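Local coordinates for protein N-terminal acetyltransferase B complex subunit MDM20 (Candida albicans, PDB 5K04) that serves as the non-catalytic, helical-repeat subunit of the NatB N-terminal acetyltransferase complex, probably supporting the catalytic subunit NAT3, at residues N453-K456 against I457-D460; E403-K406 against Y407-K410. All blocks are in the same frame, centred on the assembly; numbering follows the deposited sequence.

Interaction 1. Residues N453-K456 against I457-D460; sequences NPSK and INLD
A serine N-cap opens helix 456-485, and S455 supplies it by accepting from the backbone N of N458 three residues on (OG to N, 3.1 Å, N-H...O angle 157°). With chi1 at 68°, OG sits between its own N and carbonyl carbon, directed at the first turn. The helix bonds follow at once: L459 N gives to S455 O, and D460 N to K456 O at 2.9 Å.

A second polar link reaches back past the cap. The side-chain amide of N458 meets N453 O in the carbonyl plane, on a lone pair, with ND2 2.8 Å from that oxygen; N453 O also accepts from S455 N, across the inverse gamma turn centred on P454. N453 OD1 is a weak further acceptor for ND2, the two amides standing nearly perpendicular, 82° apart.

On the outer side K456, bent at chi2, brings CE past OD2 of D460 (3.2 Å), close to the carboxylate plane, and NZ forms a loose salt bridge of 3.6 Å with OD1, also hydrogen-bonded to Y527.

Around this start, L459 packs on I518 of helix 506-521 and on Y527 of helix 525-537, while P454 and N453 touch helix 729-747 near the C terminus.

Interaction 2. Residues E403-K406 against Y407-K410; sequences EQDK and YNYK
D405 and N408 join across a type I beta turn whose first and last residues they are, a compact example of a side-chain pair reinforcing a reversal of the backbone. The backbone bond of the turn, N408 N to D405 O, is long and weak at 3.4 Å. Alongside it runs a side-chain bond from N408 ND2 to D405 OD2, 3.2 Å and almost straight at 174°. The amide is nearly coplanar with its acceptor, but the carboxylate is not turned to match: ND2 comes from above the carboxylate plane, and the two flat groups stand 80° apart. Both residues place CG opposite the backbone N, which brings the two ends together beside the turn.

OD2 is shared, for it also accepts from N373 and from the backbone N of N370. D405 OD1 accepts from a water 2.6 Å away, which in turn accepts from Y407 N; each carboxylate oxygen thus has its own task.

At the corner of the turn the K406 chain runs alongside Y407 in the same direction. K406 CB stands over the centre of the tyrosine ring, 4.3 Å from the centroid, in a CH-pi contact. Bends at chi2, chi3 and chi4 then curl the lysine, so that CE comes near CE2 and CZ and NZ ends 3.7 Å from Y407 OH. The tyrosine ring also meets that of Y367 and packs on P22 of the NAT3 chain.

N408 is the N-cap of helix 409-419, its OD1 accepting from L411 N. A type I beta turn running into an asparagine N-cap thus forms the short link between consecutive helices 388-404 and 409-419, consistent with the TPR-clan assignment of this region.

From the N terminus, interaction 2 comes first, at the short connection between helices 388-404 and 409-419, beside the NAT3 subunit and with the side chain of Y407 about 10 Å from the bound coenzyme A. The chain then passes through helices 429-434 and 440-445 before interaction 1 opens the long helix 456-485. The two contacts follow in series, neither nesting nor crossing, and their nearest atoms are about 19 Å apart. Each closes only a local turn, and both illustrate one principle: a polar side chain caps the incoming helix. Interaction 2 borders helix 372-383 and the partner subunit, whereas interaction 1 faces helices 506-521, 525-537 and 729-747.

Interaction 1. Residues N453-K456 against I457-D460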
loop_
_atom_site.group_PDB
_atom_site.type_symbol
_atom_site.label_atom_id
_atom_site.label_comp_id
_atom_site.label_asym_id
_atom_site.label_seq_id
_atom_site.Cartn_x
_atom_site.Cartn_y
_atom_site.Cartn_z
ATOM N N ASN A 453 -20.264 10.073 -3.140
ATOM C CA ASN A 453 -21.332 10.836 -2.508
ATOM C C ASN A 453 -21.531 10.423 -1.048
ATOM O O ASN A 453 -21.328 9.253 -0.688
ATOM C CB ASN A 453 -22.639 10.641 -3.280
ATOM C CG ASN A 453 -22.990 9.166 -3.478
ATOM O OD1 ASN A 453 -22.176 8.371 -3.961
ATOM N ND2 ASN A 453 -24.212 8.791 -3.075
ATOM N N PRO A 454 -21.960 11.373 -0.189
ATOM C CA PRO A 454 -22.123 11.097 1.254
ATOM C C PRO A 454 -23.420 10.365 1.570
ATOM O O PRO A 454 -24.322 10.878 2.232
ATOM C CB PRO A 454 -22.076 12.502 1.861
ATOM C CG PRO A 454 -22.669 13.367 0.814
ATOM C CD PRO A 454 -22.268 12.779 -0.517
ATOM N N SER A 455 -23.523 9.128 1.093
ATOM C CA SER A 455 -24.654 8.281 1.432
ATOM C C SER A 455 -24.326 7.411 2.648
ATOM O O SER A 455 -23.169 7.260 3.042
ATOM C CB SER A 455 -25.053 7.414 0.236
ATOM O OG SER A 455 -24.061 6.442 -0.052
ATOM N N LYS A 456 -25.380 6.826 3.236
ATOM C CA LYS A 456 -25.224 5.931 4.381
ATOM C C LYS A 456 -24.560 4.616 3.976
ATOM O O LYS A 456 -23.714 4.080 4.709
ATOM C CB LYS A 456 -26.594 5.684 5.013
ATOM C CG LYS A 456 -26.658 4.534 6.002
ATOM C CD LYS A 456 -25.876 4.815 7.270
ATOM C CE LYS A 456 -26.025 3.671 8.263
ATOM N NZ LYS A 456 -25.405 3.997 9.572
ATOM N N ILE A 457 -24.924 4.088 2.806
ATOM C CA ILE A 457 -24.276 2.879 2.293
ATOM C C ILE A 457 -22.785 3.113 2.076
ATOM O O ILE A 457 -21.955 2.262 2.414
ATOM C CB ILE A 457 -24.974 2.404 1.007
ATOM C CG1 ILE A 457 -26.389 1.940 1.348
ATOM C CG2 ILE A 457 -24.199 1.262 0.364
ATOM C CD1 ILE A 457 -27.191 1.541 0.156
ATOM N N ASN A 458 -22.424 4.273 1.525
ATOM C CA ASN A 458 -21.012 4.591 1.347
ATOM C C ASN A 458 -20.313 4.772 2.695
ATOM O O ASN A 458 -19.169 4.329 2.873
ATOM C CB ASN A 458 -20.869 5.842 0.480
ATOM C CG ASN A 458 -21.345 5.627 -0.974
ATOM O OD1 ASN A 458 -21.796 4.533 -1.359
ATOM N ND2 ASN A 458 -21.247 6.689 -1.781
ATOM N N LEU A 459 -20.992 5.416 3.657
ATOM C CA LEU A 459 -20.439 5.561 5.001
ATOM C C LEU A 459 -20.092 4.200 5.605
ATOM O O LEU A 459 -18.987 3.996 6.116
ATOM C CB LEU A 459 -21.435 6.307 5.891
ATOM C CG LEU A 459 -21.138 6.284 7.394
ATOM C CD1 LEU A 459 -19.791 6.939 7.705
ATOM C CD2 LEU A 459 -22.264 6.955 8.191
ATOM N N ASP A 460 -21.028 3.250 5.539
ATOM C CA ASP A 460 -20.771 1.915 6.066
ATOM C C ASP A 460 -19.637 1.228 5.318
ATOM O O ASP A 460 -18.872 0.462 5.912
ATOM C CB ASP A 460 -22.050 1.080 6.007
ATOM C CG ASP A 460 -23.149 1.614 6.941
ATOM O OD1 ASP A 460 -22.814 2.091 8.047
ATOM O OD2 ASP A 460 -24.344 1.544 6.566
#

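Interaction 2. Residues E403-K406 against Y407-K410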
loop_
_atom_site.group_PDB
_atom_site.type_symbol
_atom_site.label_atom_id
_atom_site.label_comp_id
_atom_site.label_asym_id
_atom_site.label_seq_id
_atom_site.Cartn_x
_atom_site.Cartn_y
_atom_site.Cartn_z
ATOM N N GLU A 403 -18.371 -4.677 -21.481
ATOM C CA GLU A 403 -19.453 -5.648 -21.679
ATOM C C GLU A 403 -18.908 -6.998 -22.130
ATOM O O GLU A 403 -19.370 -8.055 -21.688
ATOM C CB GLU A 403 -20.462 -5.144 -22.731
ATOM C CG GLU A 403 -21.304 -3.927 -22.362
ATOM C CD GLU A 403 -22.064 -3.370 -23.561
ATOM O OE1 GLU A 403 -22.117 -4.065 -24.596
ATOM O OE2 GLU A 403 -22.600 -2.238 -23.473
ATOM N N GLN A 404 -17.945 -6.973 -23.038
ATOM C CA GLN A 404 -17.335 -8.172 -23.584
ATOM C C GLN A 404 -16.032 -8.534 -22.880
ATOM O O GLN A 404 -15.683 -9.715 -22.820
ATOM C CB GLN A 404 -17.091 -7.960 -25.081
ATOM C CG GLN A 404 -16.793 -9.196 -25.859
ATOM C CD GLN A 404 -18.032 -9.990 -26.164
ATOM O OE1 GLN A 404 -19.150 -9.467 -26.118
ATOM N NE2 GLN A 404 -17.844 -11.265 -26.478
ATOM N N ASP A 405 -15.324 -7.551 -22.322
ATOM C CA ASP A 405 -14.064 -7.765 -21.605
ATOM C C ASP A 405 -14.269 -7.408 -20.131
ATOM O O ASP A 405 -13.749 -6.410 -19.623
ATOM C CB ASP A 405 -12.934 -6.927 -22.272
ATOM C CG ASP A 405 -11.536 -7.444 -21.944
ATOM O OD1 ASP A 405 -11.426 -8.468 -21.232
ATOM O OD2 ASP A 405 -10.550 -6.818 -22.397
ATOM N N LYS A 406 -15.004 -8.284 -19.424
ATOM C CA LYS A 406 -15.706 -7.930 -18.188
ATOM C C LYS A 406 -14.802 -7.785 -16.973
ATOM O O LYS A 406 -15.224 -7.179 -15.983
ATOM C CB LYS A 406 -16.765 -8.982 -17.855
ATOM C CG LYS A 406 -17.876 -9.154 -18.874
ATOM C CD LYS A 406 -18.092 -10.623 -19.237
ATOM C CE LYS A 406 -18.095 -11.521 -18.007
ATOM N NZ LYS A 406 -19.173 -11.178 -17.038
ATOM N N TYR A 407 -13.600 -8.370 -16.987
ATOM C CA TYR A 407 -12.703 -8.300 -15.835
ATOM C C TYR A 407 -11.436 -7.506 -16.138
ATOM O O TYR A 407 -10.455 -7.601 -15.392
ATOM C CB TYR A 407 -12.345 -9.708 -15.345
ATOM C CG TYR A 407 -13.544 -10.641 -15.208
ATOM C CD1 TYR A 407 -14.433 -10.511 -14.151
ATOM C CD2 TYR A 407 -13.798 -11.631 -16.155
ATOM C CE1 TYR A 407 -15.545 -11.346 -14.028
ATOM C CE2 TYR A 407 -14.902 -12.474 -16.044
ATOM C CZ TYR A 407 -15.773 -12.324 -14.971
ATOM O OH TYR A 407 -16.864 -13.143 -14.845
ATOM N N ASN A 408 -11.430 -6.728 -17.224
ATOM C CA ASN A 408 -10.263 -5.922 -17.546
ATOM C C ASN A 408 -10.171 -4.791 -16.540
ATOM O O ASN A 408 -10.956 -3.841 -16.583
ATOM C CB ASN A 408 -10.344 -5.386 -18.967
ATOM C CG ASN A 408 -9.056 -4.689 -19.397
ATOM O OD1 ASN A 408 -8.430 -3.958 -18.621
ATOM N ND2 ASN A 408 -8.648 -4.933 -20.634
ATOM N N TYR A 409 -9.205 -4.898 -15.627
ATOM C CA TYR A 409 -9.130 -3.957 -14.522
ATOM C C TYR A 409 -8.657 -2.583 -14.985
ATOM O O TYR A 409 -9.104 -1.564 -14.443
ATOM C CB TYR A 409 -8.233 -4.521 -13.413
ATOM C CG TYR A 409 -6.749 -4.549 -13.710
ATOM C CD1 TYR A 409 -5.972 -3.401 -13.608
ATOM C CD2 TYR A 409 -6.110 -5.729 -14.064
ATOM C CE1 TYR A 409 -4.605 -3.420 -13.869
ATOM C CE2 TYR A 409 -4.727 -5.752 -14.343
ATOM C CZ TYR A 409 -3.987 -4.601 -14.246
ATOM O OH TYR A 409 -2.624 -4.618 -14.491
ATOM N N LYS A 410 -7.766 -2.521 -15.980
ATOM C CA LYS A 410 -7.293 -1.214 -16.424
ATOM C C LYS A 410 -8.446 -0.384 -16.964
ATOM O O LYS A 410 -8.544 0.813 -16.677
ATOM C CB LYS A 410 -6.184 -1.356 -17.470
ATOM C CG LYS A 410 -4.866 -1.861 -16.881
ATOM C CD LYS A 410 -3.672 -1.484 -17.739
ATOM C CE LYS A 410 -3.687 -2.147 -19.083
ATOM N NZ LYS A 410 -3.582 -3.607 -18.983
HETATM O O HOH W 1 -12.185 -9.930 -19.178
#